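Local coordinates for CBS domain-containing protein (Pyrococcus horikoshii, PDB 2YZQ) that binds S-adenosylmethionine between CBS domains of its four-repeat chain, probably as a sensor or regulator, although its cellular function is not established, at residues S251-P256 against I268-L273; K124-E129 against M238-V243. One frame throughout, in Å; residues are numbered along the deposited sequence.

Contact 1: residues S251-P256 against I268-L273. With SAM (S-adenosylmethionine), chain B.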
loop_
_atom_site.group_PDB
_atom_site.type_symbol
_atom_site.label_atom_id
_atom_site.label_comp_id
_atom_site.label_asym_id
_atom_site.label_seq_id
_atom_site.Cartn_x
_atom_site.Cartn_y
_atom_site.Cartn_z
ATOM N N SER A 251 -3.910 10.434 1.657
ATOM C CA SER A 251 -4.075 9.327 0.720
ATOM C C SER A 251 -2.725 8.841 0.213
ATOM O O SER A 251 -2.514 8.698 -0.990
ATOM C CB SER A 251 -4.953 9.742 -0.461
ATOM O OG SER A 251 -6.294 9.957 -0.041
ATOM N N ILE A 252 -1.814 8.601 1.145
ATOM C CA ILE A 252 -0.479 8.124 0.804
ATOM C C ILE A 252 -0.226 6.805 1.527
ATOM O O ILE A 252 -0.715 6.589 2.638
ATOM C CB ILE A 252 0.596 9.159 1.194
ATOM C CG1 ILE A 252 0.416 9.568 2.657
ATOM C CG2 ILE A 252 0.502 10.372 0.260
ATOM C CD1 ILE A 252 1.345 10.688 3.110
ATOM N N GLU A 253 0.543 5.929 0.888
ATOM C CA GLU A 253 0.828 4.611 1.443
ATOM C C GLU A 253 2.131 4.497 2.227
ATOM O O GLU A 253 2.451 3.422 2.733
ATOM C CB GLU A 253 0.828 3.571 0.320
ATOM C CG GLU A 253 -0.502 3.456 -0.430
ATOM C CD GLU A 253 -0.619 4.397 -1.621
ATOM O OE1 GLU A 253 0.161 5.371 -1.726
ATOM O OE2 GLU A 253 -1.518 4.164 -2.458
ATOM N N GLN A 254 2.879 5.590 2.337
ATOM C CA GLN A 254 4.146 5.540 3.058
ATOM C C GLN A 254 4.663 6.901 3.494
ATOM O O GLN A 254 4.459 7.904 2.808
ATOM C CB GLN A 254 5.220 4.882 2.190
ATOM C CG GLN A 254 5.564 5.669 0.923
ATOM C CD GLN A 254 4.441 5.664 -0.093
ATOM O OE1 GLN A 254 4.009 4.605 -0.549
ATOM N NE2 GLN A 254 3.969 6.855 -0.466
ATOM N N LEU A 255 5.341 6.920 4.638
ATOM C CA LEU A 255 5.939 8.143 5.165
ATOM C C LEU A 255 7.406 7.911 5.468
ATOM O O LEU A 255 7.756 6.962 6.166
ATOM C CB LEU A 255 5.277 8.595 6.472
ATOM C CG LEU A 255 3.897 9.257 6.486
ATOM C CD1 LEU A 255 2.844 8.286 6.008
ATOM C CD2 LEU A 255 3.588 9.732 7.902
ATOM N N PRO A 256 8.289 8.750 4.915
ATOM C CA PRO A 256 9.708 8.559 5.217
ATOM C C PRO A 256 9.872 8.751 6.728
ATOM O O PRO A 256 9.182 9.574 7.331
ATOM C CB PRO A 256 10.373 9.683 4.438
ATOM C CG PRO A 256 9.515 9.792 3.215
ATOM C CD PRO A 256 8.108 9.674 3.779
ATOM N N ILE A 268 8.060 4.111 6.750
ATOM C CA ILE A 268 6.959 3.355 7.329
ATOM C C ILE A 268 5.869 3.268 6.258
ATOM O O ILE A 268 5.273 4.275 5.879
ATOM C CB ILE A 268 6.415 3.994 8.650
ATOM C CG1 ILE A 268 5.305 3.110 9.229
ATOM C CG2 ILE A 268 5.919 5.425 8.415
ATOM C CD1 ILE A 268 5.795 1.753 9.711
ATOM N N ARG A 269 5.660 2.058 5.742
ATOM C CA ARG A 269 4.667 1.798 4.703
ATOM C C ARG A 269 3.404 1.301 5.381
ATOM O O ARG A 269 3.450 0.828 6.520
ATOM C CB ARG A 269 5.155 0.698 3.748
ATOM C CG ARG A 269 6.511 0.960 3.075
ATOM C CD ARG A 269 6.939 -0.291 2.314
ATOM N NE ARG A 269 7.143 -1.400 3.240
ATOM C CZ ARG A 269 7.097 -2.685 2.901
ATOM N NH1 ARG A 269 6.854 -3.042 1.647
ATOM N NH2 ARG A 269 7.292 -3.617 3.826
ATOM N N ASP A 270 2.276 1.402 4.685
ATOM C CA ASP A 270 1.030 0.914 5.252
ATOM C C ASP A 270 1.185 -0.578 5.539
ATOM O O ASP A 270 0.702 -1.085 6.551
ATOM C CB ASP A 270 -0.158 1.172 4.296
ATOM C CG ASP A 270 0.117 0.768 2.842
ATOM O OD1 ASP A 270 1.099 0.055 2.557
ATOM O OD2 ASP A 270 -0.689 1.161 1.962
ATOM N N PHE A 271 1.897 -1.264 4.654
ATOM C CA PHE A 271 2.132 -2.696 4.779
ATOM C C PHE A 271 2.901 -3.029 6.058
ATOM O O PHE A 271 2.723 -4.099 6.641
ATOM C CB PHE A 271 2.920 -3.195 3.562
ATOM C CG PHE A 271 2.694 -4.647 3.241
ATOM C CD1 PHE A 271 1.474 -5.074 2.724
ATOM C CD2 PHE A 271 3.699 -5.586 3.448
ATOM C CE1 PHE A 271 1.257 -6.417 2.414
ATOM C CE2 PHE A 271 3.492 -6.937 3.143
ATOM C CZ PHE A 271 2.266 -7.349 2.625
ATOM N N ASP A 272 3.755 -2.109 6.497
ATOM C CA ASP A 272 4.545 -2.333 7.703
ATOM C C ASP A 272 3.682 -2.268 8.953
ATOM O O ASP A 272 3.991 -2.891 9.968
ATOM C CB ASP A 272 5.674 -1.303 7.805
ATOM C CG ASP A 272 6.707 -1.467 6.709
ATOM O OD1 ASP A 272 7.176 -2.604 6.517
ATOM O OD2 ASP A 272 7.050 -0.465 6.044
ATOM N N LEU A 273 2.603 -1.499 8.881
ATOM C CA LEU A 273 1.708 -1.365 10.019
ATOM C C LEU A 273 0.963 -2.668 10.301
ATOM O O LEU A 273 0.504 -2.894 11.418
ATOM C CB LEU A 273 0.729 -0.212 9.772
ATOM C CG LEU A 273 1.409 1.162 9.725
ATOM C CD1 LEU A 273 0.376 2.245 9.452
ATOM C CD2 LEU A 273 2.119 1.429 11.046
HETATM N N SAM B . -1.500 4.901 -5.024
HETATM C CA SAM B . -2.253 6.162 -4.943
HETATM C C SAM B . -2.926 6.445 -6.274
HETATM O O SAM B . -3.805 7.289 -6.347
HETATM O OXT SAM B . -2.591 5.835 -7.273
HETATM C CB SAM B . -1.288 7.298 -4.578
HETATM C CG SAM B . -2.071 8.489 -4.023
HETATM S SD SAM B . -0.930 9.720 -3.326
HETATM C CE SAM B . -2.119 11.071 -3.025
HETATM C "C5'" SAM B . 0.070 10.284 -4.722
HETATM C "C4'" SAM B . 0.759 11.598 -4.350
HETATM O "O4'" SAM B . 1.204 11.545 -2.972
HETATM C "C3'" SAM B . 1.997 11.858 -5.219
HETATM O "O3'" SAM B . 2.021 13.239 -5.614
HETATM C "C2'" SAM B . 3.157 11.504 -4.279
HETATM O "O2'" SAM B . 4.366 12.175 -4.651
HETATM C "C1'" SAM B . 2.578 11.961 -2.932
HETATM N N9 SAM B . 3.237 11.346 -1.777
HETATM C C8 SAM B . 3.502 10.015 -1.547
HETATM N N7 SAM B . 3.985 9.869 -0.340
HETATM C C5 SAM B . 4.174 11.098 0.210
HETATM C C6 SAM B . 4.730 11.603 1.419
HETATM N N6 SAM B . 5.267 10.751 2.363
HETATM N N1 SAM B . 4.729 12.935 1.633
HETATM C C2 SAM B . 4.271 13.797 0.718
HETATM N N3 SAM B . 3.713 13.370 -0.412
HETATM C C4 SAM B . 3.674 12.049 -0.713
#

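Contact 2: residues K124-E129 against M238-V243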
loop_
_atom_site.group_PDB
_atom_site.type_symbol
_atom_site.label_atom_id
_atom_site.label_comp_id
_atom_site.label_asym_id
_atom_site.label_seq_id
_atom_site.Cartn_x
_atom_site.Cartn_y
_atom_site.Cartn_z
ATOM N N LYS A 124 -3.299 4.503 19.585
ATOM C CA LYS A 124 -2.799 5.828 19.917
ATOM C C LYS A 124 -1.625 5.615 20.862
ATOM O O LYS A 124 -0.784 6.496 21.043
ATOM C CB LYS A 124 -3.881 6.663 20.608
ATOM C CG LYS A 124 -5.005 7.103 19.686
ATOM C CD LYS A 124 -5.975 8.033 20.397
ATOM C CE LYS A 124 -7.005 8.589 19.431
ATOM N NZ LYS A 124 -7.940 9.531 20.105
ATOM N N GLY A 125 -1.574 4.426 21.454
ATOM C CA GLY A 125 -0.504 4.104 22.377
ATOM C C GLY A 125 0.459 3.050 21.861
ATOM O O GLY A 125 0.771 2.088 22.565
ATOM N N VAL A 126 0.934 3.228 20.632
ATOM C CA VAL A 126 1.874 2.287 20.030
ATOM C C VAL A 126 2.798 2.993 19.039
ATOM O O VAL A 126 2.367 3.390 17.954
ATOM C CB VAL A 126 1.137 1.155 19.281
ATOM C CG1 VAL A 126 2.143 0.155 18.738
ATOM C CG2 VAL A 126 0.143 0.467 20.210
ATOM N N GLU A 127 4.068 3.145 19.407
ATOM C CA GLU A 127 5.033 3.802 18.527
ATOM C C GLU A 127 5.405 2.857 17.395
ATOM O O GLU A 127 5.317 1.635 17.538
ATOM C CB GLU A 127 6.298 4.206 19.298
ATOM C CG GLU A 127 6.034 5.082 20.516
ATOM C CD GLU A 127 7.281 5.776 21.043
ATOM O OE1 GLU A 127 8.397 5.252 20.831
ATOM O OE2 GLU A 127 7.143 6.844 21.677
ATOM N N ILE A 128 5.828 3.422 16.270
ATOM C CA ILE A 128 6.196 2.613 15.114
ATOM C C ILE A 128 7.642 2.137 15.123
ATOM O O ILE A 128 8.062 1.420 14.219
ATOM C CB ILE A 128 5.972 3.389 13.790
ATOM C CG1 ILE A 128 6.872 4.632 13.746
ATOM C CG2 ILE A 128 4.505 3.769 13.659
ATOM C CD1 ILE A 128 6.939 5.288 12.373
ATOM N N GLU A 129 8.400 2.519 16.148
ATOM C CA GLU A 129 9.811 2.154 16.223
ATOM C C GLU A 129 10.145 0.703 15.861
ATOM O O GLU A 129 11.058 0.454 15.076
ATOM C CB GLU A 129 10.361 2.499 17.615
ATOM C CG GLU A 129 11.872 2.355 17.773
ATOM C CD GLU A 129 12.312 0.915 17.954
ATOM O OE1 GLU A 129 11.654 0.187 18.728
ATOM O OE2 GLU A 129 13.321 0.511 17.336
ATOM N N MET A 238 6.692 8.212 16.595
ATOM C CA MET A 238 5.335 8.532 16.168
ATOM C C MET A 238 4.457 7.295 16.327
ATOM O O MET A 238 4.902 6.172 16.088
ATOM C CB MET A 238 5.334 9.007 14.713
ATOM C CG MET A 238 4.001 9.564 14.243
ATOM S SD MET A 238 4.130 10.372 12.625
ATOM C CE MET A 238 4.805 11.960 13.091
ATOM N N THR A 239 3.210 7.498 16.733
ATOM C CA THR A 239 2.307 6.373 16.944
ATOM C C THR A 239 1.673 5.832 15.673
ATOM O O THR A 239 1.574 6.527 14.660
ATOM C CB THR A 239 1.170 6.742 17.910
ATOM O OG1 THR A 239 0.359 7.767 17.323
ATOM C CG2 THR A 239 1.739 7.235 19.235
ATOM N N VAL A 240 1.259 4.572 15.743
ATOM C CA VAL A 240 0.600 3.902 14.629
ATOM C C VAL A 240 -0.646 4.703 14.277
ATOM O O VAL A 240 -1.005 4.840 13.109
ATOM C CB VAL A 240 0.188 2.466 15.021
ATOM C CG1 VAL A 240 -0.687 1.848 13.936
ATOM C CG2 VAL A 240 1.426 1.621 15.233
ATOM N N HIS A 241 -1.299 5.242 15.300
ATOM C CA HIS A 241 -2.493 6.045 15.100
ATOM C C HIS A 241 -2.201 7.272 14.244
ATOM O O HIS A 241 -2.848 7.490 13.221
ATOM C CB HIS A 241 -3.056 6.486 16.453
ATOM C CG HIS A 241 -4.237 7.398 16.350
ATOM N ND1 HIS A 241 -5.438 7.005 15.799
ATOM C CD2 HIS A 241 -4.403 8.686 16.734
ATOM C CE1 HIS A 241 -6.294 8.010 15.852
ATOM N NE2 HIS A 241 -5.691 9.041 16.413
ATOM N N GLU A 242 -1.211 8.068 14.643
ATOM C CA GLU A 242 -0.895 9.270 13.884
ATOM C C GLU A 242 -0.416 8.972 12.466
ATOM O O GLU A 242 -0.764 9.688 11.530
ATOM C CB GLU A 242 0.146 10.129 14.613
ATOM C CG GLU A 242 0.515 11.381 13.824
ATOM C CD GLU A 242 1.292 12.401 14.628
ATOM O OE1 GLU A 242 2.014 12.012 15.570
ATOM O OE2 GLU A 242 1.186 13.602 14.299
ATOM N N VAL A 243 0.382 7.924 12.297
ATOM C CA VAL A 243 0.853 7.578 10.962
ATOM C C VAL A 243 -0.350 7.223 10.084
ATOM O O VAL A 243 -0.451 7.669 8.941
ATOM C CB VAL A 243 1.839 6.389 11.000
ATOM C CG1 VAL A 243 2.153 5.931 9.583
ATOM C CG2 VAL A 243 3.128 6.812 11.704
#

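Contact 1: residues S251-P256 against I268-L273
Glu253 lays its CB and CG against the carboxylate of Asp270, with CB 3.3 Å from OD2 of Asp270. The two side chains run alongside each other in the same direction, their carboxylate planes almost perpendicular (87°). Their ends then part: a bend at chi2 (89°) carries the Glu253 carboxylate off to S-adenosylmethionine, where OE2 bonds the amino N of the ligand at 2.7 Å, whereas OD2 of Asp270 forms a salt bridge with Arg92. Each acid thus has its own cationic partner, which probably keeps both ionised although they are neighbours.

The backbones pair as the antiparallel beta hairpin of the CBS domain. Leu255 and Ile268 are a hydrogen-bonded pair, with N of Ile268 2.9 Å from O of Leu255. Gln254 and Arg269 form the adjoining non-hydrogen-bonded pair. One step beyond, N of Asp270 donates to O of Glu253 at 2.8 Å, tying the turn that follows the strand to the residue that leads into strand 254-259. On the face of Leu255 and Ile268, CB of Leu255 packs on CG2 of Ile268 at 3.8 Å, and helix 240-250 lies over both residues.

Gln254 reads the adenine through backbone and side chain: its O accepts from N6 of the ligand at 3.0 Å, and its NE2 makes a weak bond to N7. On the other strand, Arg269 grips Asp272 side-on, NE to OD2 and NH2 to OD1, while N of Arg269 also donates to OD2. Because O of Leu255 and O of Glu253 are engaged by N of Ile268 and N of Asp270 while O of Gln254 faces the ligand, the hairpin register itself presents an acceptor to the adenine amino group, with an acid placed for the methionine ammonium.

Contact 2: residues K124-E129 against M238-V243
Ile128 packs against the first turn of helix 240-250, its CG2 lying 3.9 Å from CG2 of Val243 and nearly as close to CG2 of Val240. Ile128 and Val243 meet tip to tip, and the CG2 branch of Ile128 is put there by standing anti to its own carbonyl carbon, CG1 taking the place between N and C (chi1 63°). Val126 continues this apolar seam beside Val240, the two pointing the same way with CG1 of Val126 3.9 Å from CG2 of Val240. Ile268 and Leu273 close the inner side, where Ile128, Val240 and Val243 are buried.

Two backbone bonds run through this tight part. N of Val240 donates to O of Val126 at 2.7 Å, and N of Ile128 donates to O of Met238. They flank Glu127 and Thr239 as a single backbone bridge. Thr239 is the N-cap of the helix: its OG1 accepts from N of Glu242 with a nearly straight N-H (168°), while its CG2 turns to O of Lys124 at 3.2 Å. The loop after helix 109-117 therefore joins the start of a CBS-domain helix through the residues at its cap.

Toward solvent the apolar interlock gives way to one exposed lysine chain laid over a ring. The extended Lys124 chain crosses one face of the His241 imidazole, a CH-pi contact in which CG stands 3.6 Å from the ring centroid and CE comes to 3.3 Å from NE2 of His241. The two side chains run the same way, since chi1 of His241 (176°) swings the ring out from the helix next to the lysine. The ammonium continues past the ring to a salt bridge with Glu121, and exposed Glu127 sends OE1 to His237.

From the N terminus, the chain runs through helix 109-117 into the 124-129 loop. Contact 2 closes a long excursion from there to 238-243, which takes in helix 145-153, strands 159-163 and 169-174 and the unmodelled 187-218. Helix 240-250 then leads directly to contact 1, a short hairpin closure between 251-256 and 268-273. The two closures follow in series, neither nested nor crossed, with centres about 12 Å apart. They share one apolar layer: Ile268 touches Val243 and Ile128, and Leu273 packs on Val240 and Val243. The 124-129 loop, helix 240-250 and the ligand-binding hairpin are thereby joined.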